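PDB 3AGD: salt-tolerant glutaminase from Micrococcus luteus, which probably catalyses the hydrolysis of L-glutamine to L-glutamate and ammonium, as a salt-tolerant member of the glutaminase family. Local coordinates for residues S143-R148 with R223-I228; G208-L211 with H217-T220; D37-A42 with V292-R297. All coordinates share one frame; numbering follows the deposited sequence.

Contact 1 (S143-R148 with R223-I228); sequences SLLAGR and RMLPSI
M224 and L145 carry this contact, their side chains passing one another and running opposite ways where the C-terminal end of helix 131-146 meets the loop that leads into helix 227-240. Both elements belong to the glutaminase domain, of the serine beta-lactamase-like clan, and the contact lies in its helical part. L145 sends CD2 against the root of M224, 3.5 Å from its CB, closer than carbons usually come, with M224 CG a little farther off. M224 reaches the other way: CG lies beside its own backbone N (chi1 -51°), and further bends at chi2 and chi3 curl the thioether so that the methyl, not the sulfur, arrives at the helix end. That methyl settles beside L144, CE lying 3.9 Å from L144 CB and 3.4 Å from L144 O. The long side chain of M224 is thus laid over two successive residues of the last turn. The second branch of L145 turns to the neighbouring loop residue, its CD1 standing 4.3 Å from L225 CD1, a looser methyl-to-methyl approach. No hydrogen bond crosses between the segments; apolar side chains, with the methyl also against the L144 carbonyl O, make the contact. L145 and L225 are buried, with F69 of helix 67-78 against L145 and A72 and V76 against L225, whereas L144 lies at the exposed border. The helix ends at A146; G147, the first residue beyond it, takes a positive phi and its N still bonds to S143 O. On the loop side P226 holds the N-cap position of helix 227-240. Just ahead of it the side chain of R223 runs forward along its own segment, and NH1 donates in the guanidinium plane to L225 O at 2.9 Å, with an angle of 154° at the hydrogen.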
ATOM      1  N   SER A 143      11.169  -2.737  23.180  1.00 22.53           N
ATOM      2  CA  SER A 143      11.988  -1.658  23.730  1.00 22.55           C
ATOM      3  C   SER A 143      12.867  -1.021  22.661  1.00 19.70           C
ATOM      4  O   SER A 143      13.002   0.203  22.600  1.00 16.66           O
ATOM      5  CB  SER A 143      12.869  -2.185  24.864  1.00 23.95           C
ATOM      6  OG  SER A 143      12.082  -2.541  25.985  1.00 27.23           O
ATOM      7  N   LEU A 144      13.464  -1.856  21.817  1.00 23.67           N
ATOM      8  CA  LEU A 144      14.327  -1.365  20.751  1.00 23.82           C
ATOM      9  C   LEU A 144      13.570  -0.472  19.769  1.00 24.31           C
ATOM     10  O   LEU A 144      14.093   0.549  19.322  1.00 25.75           O
ATOM     11  CB  LEU A 144      14.969  -2.541  20.010  1.00 20.62           C
ATOM     12  CG  LEU A 144      16.046  -3.310  20.785  1.00 23.11           C
ATOM     13  CD1 LEU A 144      16.461  -4.552  20.011  1.00 23.04           C
ATOM     14  CD2 LEU A 144      17.248  -2.403  21.023  1.00 24.14           C
ATOM     15  N   LEU A 145      12.336  -0.845  19.443  1.00 22.53           N
ATOM     16  CA  LEU A 145      11.542  -0.050  18.510  1.00 20.85           C
ATOM     17  C   LEU A 145      10.961   1.188  19.191  1.00 21.57           C
ATOM     18  O   LEU A 145      10.790   2.225  18.556  1.00 21.53           O
ATOM     19  CB  LEU A 145      10.418  -0.895  17.908  1.00 21.89           C
ATOM     20  CG  LEU A 145      10.867  -2.222  17.287  1.00 27.70           C
ATOM     21  CD1 LEU A 145       9.701  -2.854  16.542  1.00 29.56           C
ATOM     22  CD2 LEU A 145      12.042  -1.988  16.345  1.00 25.22           C
ATOM     23  N   ALA A 146      10.665   1.083  20.484  1.00 21.00           N
ATOM     24  CA  ALA A 146      10.120   2.221  21.220  1.00 22.42           C
ATOM     25  C   ALA A 146      11.229   3.239  21.494  1.00 25.29           C
ATOM     26  O   ALA A 146      10.961   4.420  21.694  1.00 23.81           O
ATOM     27  CB  ALA A 146       9.504   1.758  22.537  1.00 18.87           C
ATOM     28  N   GLY A 147      12.472   2.765  21.509  1.00 26.19           N
ATOM     29  CA  GLY A 147      13.596   3.648  21.756  1.00 28.04           C
ATOM     30  C   GLY A 147      13.933   3.799  23.229  1.00 30.94           C
ATOM     31  O   GLY A 147      14.720   4.666  23.597  1.00 31.51           O
ATOM     32  N   ARG A 148      13.334   2.971  24.079  1.00 31.91           N
ATOM     33  CA  ARG A 148      13.608   3.034  25.510  1.00 31.79           C
ATOM     34  C   ARG A 148      13.266   1.707  26.176  1.00 32.47           C
ATOM     35  O   ARG A 148      12.411   0.965  25.691  1.00 33.14           O
ATOM     36  CB  ARG A 148      12.810   4.172  26.164  1.00 30.87           C
ATOM     37  CG  ARG A 148      11.321   3.902  26.340  1.00 31.03           C
ATOM     38  CD  ARG A 148      10.585   5.150  26.830  1.00 33.54           C
ATOM     39  NE  ARG A 148       9.158   4.910  27.047  1.00 36.10           N
ATOM     40  CZ  ARG A 148       8.647   4.292  28.110  1.00 34.96           C
ATOM     41  NH1 ARG A 148       7.336   4.118  28.209  1.00 33.51           N
ATOM     42  NH2 ARG A 148       9.441   3.862  29.083  1.00 32.98           N
ATOM     43  N   ARG A 223      18.550   1.034  11.065  1.00 22.92           N
ATOM     44  CA  ARG A 223      17.651  -0.046  10.677  1.00 24.03           C
ATOM     45  C   ARG A 223      17.479  -0.997  11.851  1.00 23.72           C
ATOM     46  O   ARG A 223      18.449  -1.574  12.343  1.00 24.98           O
ATOM     47  CB  ARG A 223      18.184  -0.807   9.458  1.00 23.39           C
ATOM     48  CG  ARG A 223      17.332  -2.025   9.082  1.00 23.47           C
ATOM     49  CD  ARG A 223      17.687  -2.578   7.703  1.00 19.88           C
ATOM     50  NE  ARG A 223      17.365  -1.628   6.640  1.00 20.78           N
ATOM     51  CZ  ARG A 223      16.129  -1.312   6.262  1.00 23.24           C
ATOM     52  NH1 ARG A 223      15.077  -1.872   6.854  1.00 19.19           N
ATOM     53  NH2 ARG A 223      15.946  -0.427   5.291  1.00 22.17           N
ATOM     54  N   MET A 224      16.238  -1.146  12.302  1.00 21.96           N
ATOM     55  CA  MET A 224      15.917  -2.020  13.423  1.00 22.14           C
ATOM     56  C   MET A 224      15.480  -3.400  12.951  1.00 21.02           C
ATOM     57  O   MET A 224      15.656  -4.386  13.664  1.00 19.10           O
ATOM     58  CB  MET A 224      14.793  -1.412  14.263  1.00 22.32           C
ATOM     59  CG  MET A 224      15.036   0.024  14.678  1.00 23.63           C
ATOM     60  SD  MET A 224      16.653   0.238  15.448  1.00 24.88           S
ATOM     61  CE  MET A 224      16.356  -0.477  17.066  1.00 26.71           C
ATOM     62  N   LEU A 225      14.907  -3.463  11.751  1.00 18.87           N
ATOM     63  CA  LEU A 225      14.424  -4.724  11.194  1.00 17.58           C
ATOM     64  C   LEU A 225      14.622  -4.810   9.689  1.00 18.46           C
ATOM     65  O   LEU A 225      14.599  -3.798   8.988  1.00 18.79           O
ATOM     66  CB  LEU A 225      12.924  -4.890  11.467  1.00 14.59           C
ATOM     67  CG  LEU A 225      12.359  -4.960  12.889  1.00 18.07           C
ATOM     68  CD1 LEU A 225      10.841  -4.799  12.832  1.00 10.38           C
ATOM     69  CD2 LEU A 225      12.736  -6.288  13.541  1.00 18.83           C
ATOM     70  N   PRO A 226      14.833  -6.029   9.171  1.00 19.04           N
ATOM     71  CA  PRO A 226      15.010  -6.172   7.723  1.00 17.73           C
ATOM     72  C   PRO A 226      13.686  -5.700   7.124  1.00 19.57           C
ATOM     73  O   PRO A 226      12.626  -5.965   7.694  1.00 23.03           O
ATOM     74  CB  PRO A 226      15.211  -7.676   7.548  1.00 16.56           C
ATOM     75  CG  PRO A 226      15.886  -8.076   8.851  1.00 17.64           C
ATOM     76  CD  PRO A 226      15.081  -7.304   9.869  1.00 17.79           C
ATOM     77  N   SER A 227      13.732  -4.992   6.002  1.00 19.29           N
ATOM     78  CA  SER A 227      12.501  -4.505   5.390  1.00 19.96           C
ATOM     79  C   SER A 227      11.545  -5.655   5.092  1.00 19.36           C
ATOM     80  O   SER A 227      10.335  -5.528   5.280  1.00 19.21           O
ATOM     81  CB  SER A 227      12.807  -3.752   4.095  1.00 23.22           C
ATOM     82  OG  SER A 227      13.370  -4.629   3.140  1.00 28.79           O
ATOM     83  N   ILE A 228      12.088  -6.781   4.637  1.00 20.57           N
ATOM     84  CA  ILE A 228      11.254  -7.935   4.314  1.00 23.34           C
ATOM     85  C   ILE A 228      10.474  -8.440   5.536  1.00 22.63           C
ATOM     86  O   ILE A 228       9.370  -8.969   5.399  1.00 21.98           O
ATOM     87  CB  ILE A 228      12.101  -9.083   3.710  1.00 24.23           C
ATOM     88  CG1 ILE A 228      11.180 -10.159   3.142  1.00 28.01           C
ATOM     89  CG2 ILE A 228      13.030  -9.670   4.767  1.00 22.12           C
ATOM     90  CD1 ILE A 228      11.918 -11.315   2.491  1.00 30.59           C
TER

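Contact 2 (G208-L211 with H217-T220); sequences GACL and HPMT
The thiol of C210 lies against the imidazole of H217, joining helix 201-212 to the loop that follows it after a short turn of chain. This is the connection between helices 201-212 and 227-240 of the glutaminase domain. C210 SG is anti to the carbonyl carbon (chi1 -76°), which carries the sulfur out from the helix to the histidine. It comes in obliquely, 4.1 Å from the ring centroid and 36° off the ring normal, and CD2 is the nearest ring atom at 3.5 Å. The histidine has CG anti to its backbone N, beside the carbonyl carbon, which sets ND1 within range of the loop backbone that fixes the ring's rotation: M219 N donates to H217 ND1 over 3.1 Å, lying close to the ring plane. On the remaining ring nitrogen, NE2, there is a weak hydrogen bond with L145 O. P218 completes the contact beside the histidine. Its CD lies 3.9 Å from C210 SG, and its CG meets the methyl of A209 at 3.8 Å, one residue back along the helix. W369 of the second subunit meets the H217 ring with its own, the planes inclined at about 50°, so this loop also takes part in a contact between subunits. All four touching residues are buried. Since ND1 accepts the backbone N-H, the proton of a neutral H217 would probably sit on NE2, where it can serve the carbonyl of L145, while the thiol contributes sulfur-aromatic and apolar contact.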
ATOM      1  N   GLY A 208       5.153   1.776  15.760  1.00 15.49           N
ATOM      2  CA  GLY A 208       4.442   1.601  14.505  1.00 18.60           C
ATOM      3  C   GLY A 208       5.212   2.200  13.341  1.00 20.85           C
ATOM      4  O   GLY A 208       5.269   1.608  12.260  1.00 18.75           O
ATOM      5  N   ALA A 209       5.808   3.372  13.559  1.00 20.45           N
ATOM      6  CA  ALA A 209       6.587   4.047  12.518  1.00 19.38           C
ATOM      7  C   ALA A 209       7.755   3.181  12.043  1.00 19.54           C
ATOM      8  O   ALA A 209       8.091   3.181  10.858  1.00 19.34           O
ATOM      9  CB  ALA A 209       7.105   5.385  13.033  1.00 16.77           C
ATOM     10  N   CYS A 210       8.379   2.459  12.970  1.00 17.36           N
ATOM     11  CA  CYS A 210       9.493   1.581  12.624  1.00 19.07           C
ATOM     12  C   CYS A 210       9.030   0.556  11.592  1.00 19.58           C
ATOM     13  O   CYS A 210       9.802   0.126  10.733  1.00 19.48           O
ATOM     14  CB  CYS A 210      10.010   0.850  13.869  1.00 20.42           C
ATOM     15  SG  CYS A 210      11.013   1.850  15.012  1.00 24.58           S
ATOM     16  N   LEU A 211       7.765   0.158  11.689  1.00 16.85           N
ATOM     17  CA  LEU A 211       7.203  -0.802  10.750  1.00 18.03           C
ATOM     18  C   LEU A 211       6.835  -0.077   9.455  1.00 17.37           C
ATOM     19  O   LEU A 211       7.080  -0.576   8.366  1.00 17.67           O
ATOM     20  CB  LEU A 211       5.950  -1.461  11.342  1.00 16.79           C
ATOM     21  CG  LEU A 211       6.096  -2.374  12.565  1.00 16.23           C
ATOM     22  CD1 LEU A 211       4.708  -2.793  13.062  1.00 13.05           C
ATOM     23  CD2 LEU A 211       6.928  -3.602  12.199  1.00 13.21           C
ATOM     24  N   HIS A 217      14.233   3.171  12.241  1.00 22.95           N
ATOM     25  CA  HIS A 217      13.765   3.989  13.350  1.00 21.65           C
ATOM     26  C   HIS A 217      13.716   5.437  12.889  1.00 21.71           C
ATOM     27  O   HIS A 217      14.718   5.998  12.456  1.00 22.05           O
ATOM     28  CB  HIS A 217      14.674   3.854  14.571  1.00 20.06           C
ATOM     29  CG  HIS A 217      13.997   4.231  15.850  1.00 19.24           C
ATOM     30  ND1 HIS A 217      13.643   5.529  16.150  1.00 22.24           N
ATOM     31  CD2 HIS A 217      13.513   3.468  16.860  1.00 19.52           C
ATOM     32  CE1 HIS A 217      12.966   5.549  17.284  1.00 21.85           C
ATOM     33  NE2 HIS A 217      12.873   4.309  17.734  1.00 20.44           N
ATOM     34  N   PRO A 218      12.539   6.061  12.977  1.00 20.92           N
ATOM     35  CA  PRO A 218      12.345   7.450  12.559  1.00 23.77           C
ATOM     36  C   PRO A 218      13.163   8.504  13.300  1.00 26.89           C
ATOM     37  O   PRO A 218      13.400   9.584  12.769  1.00 27.25           O
ATOM     38  CB  PRO A 218      10.838   7.648  12.731  1.00 21.48           C
ATOM     39  CG  PRO A 218      10.522   6.781  13.898  1.00 20.72           C
ATOM     40  CD  PRO A 218      11.316   5.523  13.601  1.00 20.74           C
ATOM     41  N   MET A 219      13.610   8.186  14.511  1.00 27.82           N
ATOM     42  CA  MET A 219      14.375   9.138  15.313  1.00 27.34           C
ATOM     43  C   MET A 219      15.890   9.040  15.157  1.00 25.28           C
ATOM     44  O   MET A 219      16.603  10.000  15.437  1.00 25.78           O
ATOM     45  CB  MET A 219      14.032   8.972  16.795  1.00 31.13           C
ATOM     46  CG  MET A 219      12.551   9.059  17.129  1.00 35.70           C
ATOM     47  SD  MET A 219      11.810  10.643  16.729  1.00 37.80           S
ATOM     48  CE  MET A 219      10.438  10.117  15.741  1.00 40.68           C
ATOM     49  N   THR A 220      16.383   7.888  14.717  1.00 22.99           N
ATOM     50  CA  THR A 220      17.822   7.698  14.570  1.00 25.30           C
ATOM     51  C   THR A 220      18.282   7.344  13.158  1.00 26.89           C
ATOM     52  O   THR A 220      19.459   7.500  12.833  1.00 28.56           O
ATOM     53  CB  THR A 220      18.322   6.594  15.517  1.00 27.05           C
ATOM     54  OG1 THR A 220      17.702   5.350  15.160  1.00 28.95           O
ATOM     55  CG2 THR A 220      17.979   6.934  16.963  1.00 25.01           C
TER

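Contact 3 (D37-A42 with V292-R297)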
ATOM      1  N   ASP A  37     -11.838   7.739  31.984  1.00 32.61           N
ATOM      2  CA  ASP A  37     -11.745   9.099  31.474  1.00 32.75           C
ATOM      3  C   ASP A  37     -10.348   9.484  30.978  1.00 32.11           C
ATOM      4  O   ASP A  37      -9.755  10.453  31.454  1.00 30.83           O
ATOM      5  CB  ASP A  37     -12.200  10.083  32.556  1.00 38.67           C
ATOM      6  CG  ASP A  37     -12.481  11.471  32.007  1.00 45.26           C
ATOM      7  OD1 ASP A  37     -12.624  12.412  32.817  1.00 47.00           O
ATOM      8  OD2 ASP A  37     -12.568  11.618  30.768  1.00 47.00           O
ATOM      9  N   ARG A  38      -9.822   8.719  30.026  1.00 30.87           N
ATOM     10  CA  ARG A  38      -8.509   9.007  29.461  1.00 31.75           C
ATOM     11  C   ARG A  38      -8.572   8.817  27.951  1.00 28.70           C
ATOM     12  O   ARG A  38      -9.209   7.885  27.460  1.00 25.80           O
ATOM     13  CB  ARG A  38      -7.432   8.118  30.105  1.00 35.23           C
ATOM     14  CG  ARG A  38      -7.215   8.458  31.581  1.00 42.84           C
ATOM     15  CD  ARG A  38      -5.876   8.004  32.146  1.00 50.20           C
ATOM     16  NE  ARG A  38      -5.820   6.576  32.458  1.00 58.54           N
ATOM     17  CZ  ARG A  38      -4.886   6.021  33.230  1.00 61.16           C
ATOM     18  NH1 ARG A  38      -3.936   6.775  33.773  1.00 58.89           N
ATOM     19  NH2 ARG A  38      -4.896   4.713  33.456  1.00 64.04           N
ATOM     20  N   PHE A  39      -7.929   9.721  27.219  1.00 27.33           N
ATOM     21  CA  PHE A  39      -7.949   9.680  25.760  1.00 26.92           C
ATOM     22  C   PHE A  39      -6.725  10.393  25.183  1.00 27.24           C
ATOM     23  O   PHE A  39      -6.597  11.613  25.287  1.00 28.57           O
ATOM     24  CB  PHE A  39      -9.241  10.347  25.268  1.00 24.80           C
ATOM     25  CG  PHE A  39      -9.496  10.208  23.787  1.00 24.53           C
ATOM     26  CD1 PHE A  39      -8.803   9.280  23.017  1.00 24.07           C
ATOM     27  CD2 PHE A  39     -10.467  10.991  23.168  1.00 24.01           C
ATOM     28  CE1 PHE A  39      -9.073   9.133  21.659  1.00 20.76           C
ATOM     29  CE2 PHE A  39     -10.746  10.851  21.807  1.00 24.95           C
ATOM     30  CZ  PHE A  39     -10.045   9.918  21.052  1.00 20.31           C
ATOM     31  N   GLY A  40      -5.828   9.621  24.581  1.00 23.13           N
ATOM     32  CA  GLY A  40      -4.629  10.196  24.002  1.00 24.57           C
ATOM     33  C   GLY A  40      -4.353   9.683  22.603  1.00 25.69           C
ATOM     34  O   GLY A  40      -4.815   8.604  22.221  1.00 27.12           O
ATOM     35  N   ILE A  41      -3.586  10.453  21.839  1.00 21.29           N
ATOM     36  CA  ILE A  41      -3.256  10.084  20.474  1.00 21.24           C
ATOM     37  C   ILE A  41      -1.891  10.648  20.084  1.00 23.93           C
ATOM     38  O   ILE A  41      -1.496  11.714  20.550  1.00 24.10           O
ATOM     39  CB  ILE A  41      -4.325  10.620  19.502  1.00 22.58           C
ATOM     40  CG1 ILE A  41      -4.069  10.093  18.092  1.00 23.42           C
ATOM     41  CG2 ILE A  41      -4.307  12.142  19.509  1.00 23.12           C
ATOM     42  CD1 ILE A  41      -5.255  10.276  17.177  1.00 27.30           C
ATOM     43  N   ALA A  42      -1.174   9.929  19.226  1.00 21.00           N
ATOM     44  CA  ALA A  42       0.142  10.372  18.789  1.00 17.93           C
ATOM     45  C   ALA A  42       0.469   9.838  17.405  1.00 20.18           C
ATOM     46  O   ALA A  42       0.106   8.709  17.059  1.00 22.35           O
ATOM     47  CB  ALA A  42       1.207   9.912  19.781  1.00 13.12           C
ATOM     48  N   VAL A 292     -10.479   3.238  17.885  1.00 23.28           N
ATOM     49  CA  VAL A 292     -10.817   2.801  16.541  1.00 22.54           C
ATOM     50  C   VAL A 292     -11.447   3.971  15.782  1.00 22.77           C
ATOM     51  O   VAL A 292     -11.105   4.239  14.630  1.00 22.95           O
ATOM     52  CB  VAL A 292     -11.800   1.602  16.591  1.00 22.32           C
ATOM     53  CG1 VAL A 292     -12.553   1.475  15.281  1.00 19.44           C
ATOM     54  CG2 VAL A 292     -11.029   0.319  16.870  1.00 19.78           C
ATOM     55  N   LEU A 293     -12.356   4.677  16.443  1.00 21.31           N
ATOM     56  CA  LEU A 293     -13.028   5.810  15.824  1.00 22.11           C
ATOM     57  C   LEU A 293     -12.024   6.879  15.401  1.00 21.54           C
ATOM     58  O   LEU A 293     -12.197   7.531  14.371  1.00 20.42           O
ATOM     59  CB  LEU A 293     -14.054   6.401  16.792  1.00 23.64           C
ATOM     60  CG  LEU A 293     -14.919   7.541  16.249  1.00 29.95           C
ATOM     61  CD1 LEU A 293     -15.617   7.107  14.963  1.00 30.11           C
ATOM     62  CD2 LEU A 293     -15.940   7.940  17.308  1.00 31.55           C
ATOM     63  N   ALA A 294     -10.973   7.053  16.197  1.00 19.24           N
ATOM     64  CA  ALA A 294      -9.938   8.031  15.886  1.00 18.87           C
ATOM     65  C   ALA A 294      -9.186   7.618  14.617  1.00 17.93           C
ATOM     66  O   ALA A 294      -8.809   8.467  13.811  1.00 17.90           O
ATOM     67  CB  ALA A 294      -8.964   8.164  17.061  1.00 19.23           C
ATOM     68  N   CYS A 295      -8.967   6.317  14.439  1.00 15.74           N
ATOM     69  CA  CYS A 295      -8.273   5.836  13.246  1.00 16.24           C
ATOM     70  C   CYS A 295      -9.125   6.071  11.993  1.00 17.40           C
ATOM     71  O   CYS A 295      -8.595   6.406  10.929  1.00 18.31           O
ATOM     72  CB  CYS A 295      -7.929   4.349  13.387  1.00 17.51           C
ATOM     73  SG  CYS A 295      -6.591   4.011  14.573  1.00 21.06           S
ATOM     74  N   ARG A 296     -10.441   5.904  12.119  1.00 16.74           N
ATOM     75  CA  ARG A 296     -11.346   6.130  10.993  1.00 18.97           C
ATOM     76  C   ARG A 296     -11.301   7.608  10.605  1.00 20.29           C
ATOM     77  O   ARG A 296     -11.288   7.945   9.423  1.00 19.72           O
ATOM     78  CB  ARG A 296     -12.783   5.737  11.361  1.00 19.99           C
ATOM     79  CG  ARG A 296     -12.994   4.238  11.589  1.00 20.26           C
ATOM     80  CD  ARG A 296     -14.454   3.942  11.903  1.00 24.20           C
ATOM     81  NE  ARG A 296     -14.689   2.559  12.321  1.00 26.98           N
ATOM     82  CZ  ARG A 296     -14.706   1.507  11.505  1.00 22.66           C
ATOM     83  NH1 ARG A 296     -14.499   1.654  10.203  1.00 18.49           N
ATOM     84  NH2 ARG A 296     -14.946   0.300  11.999  1.00 21.75           N
ATOM     85  N   ARG A 297     -11.266   8.487  11.605  1.00 18.48           N
ATOM     86  CA  ARG A 297     -11.209   9.923  11.348  1.00 20.05           C
ATOM     87  C   ARG A 297      -9.860  10.343  10.759  1.00 23.00           C
ATOM     88  O   ARG A 297      -9.806  11.214   9.893  1.00 24.72           O
ATOM     89  CB  ARG A 297     -11.488  10.711  12.635  1.00 17.48           C
ATOM     90  CG  ARG A 297     -12.967  10.831  12.989  1.00 19.33           C
ATOM     91  CD  ARG A 297     -13.704  11.733  11.991  1.00 26.34           C
ATOM     92  NE  ARG A 297     -13.344  13.148  12.122  1.00 28.58           N
ATOM     93  CZ  ARG A 297     -13.865  13.977  13.024  1.00 29.85           C
ATOM     94  NH1 ARG A 297     -14.779  13.542  13.883  1.00 28.05           N
ATOM     95  NH2 ARG A 297     -13.472  15.245  13.074  1.00 30.04           N
TER
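The ring of F39 meets A294 with its edge, CZ 4.5 Å from the alanine CB and that methyl lying near the plane of the ring. CG sits anti to the backbone N (chi1 -172°), which stretches the aromatic side chain away from the chain and puts its far rim next to the helix. I41, two residues along, faces the same way. Its chain is extended through both torsions, chi2 reaching 165°, and the end methyl CD1 stops 4.3 Å from A294 CB. One small methyl on helix 289-301 therefore meets two long side chains from alternate positions of the chain entering and forming strand 40-44, while G40 lies between them; the two segments bury 83 Å² in total. The strand is flanked by strands 50-54 and 273-278 in the five-stranded antiparallel sheet of the glutaminase domain, and the helix packs on a face of that sheet, consistent with the serine beta-lactamase-like fold. Backbone bonds pair I41 with A53 and G40 with F278, and V277 of strand 273-278 touches the side chains of both F39 and A294. Helix 4-16 lies on the same two side chains of the strand segment, through L9 and V13 at I41 and V13 and L16 at F39.

Overall arrangement
Contacts 1 and 2 form one continuous patch, their centres about 7 Å apart. H217 links them, its CB resting 3.8 Å from M224 CG and its CD2 3.9 Å from L144 O. Both also touch the second subunit. Contact 3 belongs to the sheet side of the same domain, its centre about 24 Å from that of contact 1 and about 20 Å from that of contact 2; its nearest atoms come within about 11 Å and 9 Å of them without touching. None of the three lies at the glutamate-binding residues, which include S64, N114, E160 and Y191; S64 and K67 resemble the SxxK pattern of serine beta-lactamases.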